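Local structure of putative primosome component (Streptococcus pyogenes serotype M3, 2QGZ) at residues 117-123 with 166-171. The protein probably binds ATP through a P-loop NTPase fold and acts as a helicase loader in the primosome. Residues are numbered along the deposited sequence; the frame is centred on the assembly and turned at random.
With PO4 (phosphate ion), chain B.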
# COMPACT_ATOMS: atom_id res chain seq x y z
N SER A 117 5.91 -2.70 14.46
CA SER A 117 5.10 -3.91 14.39
C SER A 117 4.65 -4.27 12.97
O SER A 117 4.41 -5.44 12.69
CB SER A 117 3.89 -3.80 15.31
OG SER A 117 3.10 -2.68 14.96
N TYR A 118 4.56 -3.29 12.08
CA TYR A 118 4.15 -3.53 10.69
C TYR A 118 5.15 -4.34 9.89
O TYR A 118 4.91 -4.66 8.73
CB TYR A 118 3.90 -2.22 9.95
CG TYR A 118 2.55 -1.62 10.19
CD1 TYR A 118 2.31 -0.79 11.28
CD2 TYR A 118 1.49 -1.87 9.31
CE1 TYR A 118 1.06 -0.24 11.50
CE2 TYR A 118 0.24 -1.33 9.53
CZ TYR A 118 0.03 -0.51 10.62
OH TYR A 118 -1.23 0.02 10.85
N ARG A 119 6.27 -4.65 10.51
CA ARG A 119 7.33 -5.41 9.86
C ARG A 119 7.30 -6.85 10.35
O ARG A 119 8.04 -7.71 9.88
CB ARG A 119 8.67 -4.73 10.18
CG ARG A 119 9.90 -5.31 9.51
CD ARG A 119 10.97 -4.23 9.31
NE ARG A 119 11.27 -3.52 10.55
CZ ARG A 119 11.55 -2.22 10.61
NH1 ARG A 119 11.57 -1.49 9.50
NH2 ARG A 119 11.79 -1.65 11.78
N HIS A 120 6.40 -7.12 11.30
CA HIS A 120 6.28 -8.46 11.87
C HIS A 120 4.85 -9.02 11.82
O HIS A 120 4.40 -9.67 12.77
CB HIS A 120 6.77 -8.46 13.33
CG HIS A 120 8.16 -7.91 13.49
ND1 HIS A 120 9.27 -8.52 12.95
CD2 HIS A 120 8.61 -6.80 14.12
CE1 HIS A 120 10.34 -7.81 13.23
NE2 HIS A 120 9.97 -6.76 13.94
N ILE A 121 4.15 -8.78 10.72
CA ILE A 121 2.78 -9.29 10.57
C ILE A 121 2.73 -10.44 9.58
O ILE A 121 3.13 -10.28 8.42
CB ILE A 121 1.82 -8.17 10.11
CG1 ILE A 121 1.88 -7.01 11.11
CG2 ILE A 121 0.41 -8.71 10.02
CD1 ILE A 121 0.99 -5.85 10.76
N HIS A 122 2.25 -11.59 10.03
CA HIS A 122 2.16 -12.78 9.17
C HIS A 122 0.74 -13.03 8.65
O HIS A 122 -0.25 -12.55 9.22
CB HIS A 122 2.62 -14.03 9.94
CG HIS A 122 3.97 -13.92 10.57
ND1 HIS A 122 4.24 -13.04 11.60
CD2 HIS A 122 5.11 -14.62 10.37
CE1 HIS A 122 5.49 -13.20 12.00
NE2 HIS A 122 6.04 -14.16 11.28
N LEU A 123 0.64 -13.83 7.59
CA LEU A 123 -0.65 -14.16 7.02
C LEU A 123 -1.56 -14.81 8.06
O LEU A 123 -2.77 -14.66 8.02
CB LEU A 123 -0.49 -15.13 5.85
CG LEU A 123 0.17 -14.60 4.58
CD1 LEU A 123 0.36 -15.75 3.62
CD2 LEU A 123 -0.70 -13.48 3.98
N SER A 166 -4.36 -2.05 6.74
CA SER A 166 -2.92 -1.94 6.59
C SER A 166 -2.20 -3.22 7.03
O SER A 166 -1.17 -3.59 6.48
CB SER A 166 -2.39 -0.73 7.39
OG SER A 166 -2.67 -0.85 8.78
N TYR A 167 -2.76 -3.90 8.03
CA TYR A 167 -2.17 -5.15 8.53
C TYR A 167 -2.18 -6.23 7.45
O TYR A 167 -1.18 -6.93 7.24
CB TYR A 167 -2.95 -5.64 9.75
CG TYR A 167 -2.48 -5.03 11.06
CD1 TYR A 167 -2.02 -3.72 11.12
CD2 TYR A 167 -2.51 -5.76 12.24
CE1 TYR A 167 -1.61 -3.15 12.33
CE2 TYR A 167 -2.11 -5.21 13.45
CZ TYR A 167 -1.66 -3.90 13.49
OH TYR A 167 -1.27 -3.34 14.69
N LEU A 168 -3.32 -6.36 6.77
CA LEU A 168 -3.49 -7.33 5.69
C LEU A 168 -2.39 -7.14 4.63
O LEU A 168 -1.76 -8.10 4.19
CB LEU A 168 -4.87 -7.13 5.05
CG LEU A 168 -5.54 -8.20 4.18
CD1 LEU A 168 -6.31 -7.50 3.08
CD2 LEU A 168 -4.53 -9.15 3.57
N LEU A 169 -2.19 -5.89 4.22
CA LEU A 169 -1.17 -5.55 3.23
C LEU A 169 0.23 -5.78 3.79
O LEU A 169 1.14 -6.18 3.06
CB LEU A 169 -1.36 -4.10 2.79
CG LEU A 169 -2.07 -3.85 1.45
CD1 LEU A 169 -3.17 -4.87 1.22
CD2 LEU A 169 -2.63 -2.43 1.43
N ALA A 170 0.41 -5.54 5.08
CA ALA A 170 1.70 -5.77 5.71
C ALA A 170 1.99 -7.28 5.71
O ALA A 170 3.14 -7.71 5.56
CB ALA A 170 1.71 -5.24 7.12
N ALA A 171 0.94 -8.08 5.89
CA ALA A 171 1.11 -9.53 5.89
C ALA A 171 1.53 -10.00 4.50
O ALA A 171 2.30 -10.96 4.35
CB ALA A 171 -0.18 -10.22 6.30
P PO4 B . -6.30 0.19 9.01
O1 PO4 B . -5.69 0.75 7.77
O2 PO4 B . -6.66 1.31 9.94
O3 PO4 B . -7.54 -0.58 8.66
O4 PO4 B . -5.32 -0.72 9.66
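The hydroxyl of Y118 gives its proton to OG of S166, 2.7 Å from OH, and S166 OG in turn donates to O4 of the bound phosphate, so the serine links the tyrosine to the anion. I121 can be followed from its branch point. CB lies near the methyl of A170; CG2 rests against both the carbonyl O of Y167 and CB of A171; and CG1, anti to the carbonyl carbon (chi1 -57°), carries the extended chain on to CD1. This terminal methyl sits over one face of the Y167 ring, 3.7 Å from its centroid, in a CH-pi contact, with CB of A170 beside it. A beta-branched residue suits the place because its two arms together reach three helix residues, Y167, A170 and A171. Y167 also turns its edge to the face of Y118: the planes stand at 86° and the centroids 5.1 Å apart, a T-shaped pair. The small side chains of A170 and A171 let the loop come close to the helix, where CA of A171 makes a nearly straight C-H...O contact with O of I121 (3.3 Å). L123 closes this end, its CD2 against the methyl of A171. The backbone N of S166 reaches the same phosphate, as do those of G162 and K165, an arrangement consistent with a Walker A P-loop, whose following helix, 165-179, is covered here by the loop after strand 109-112.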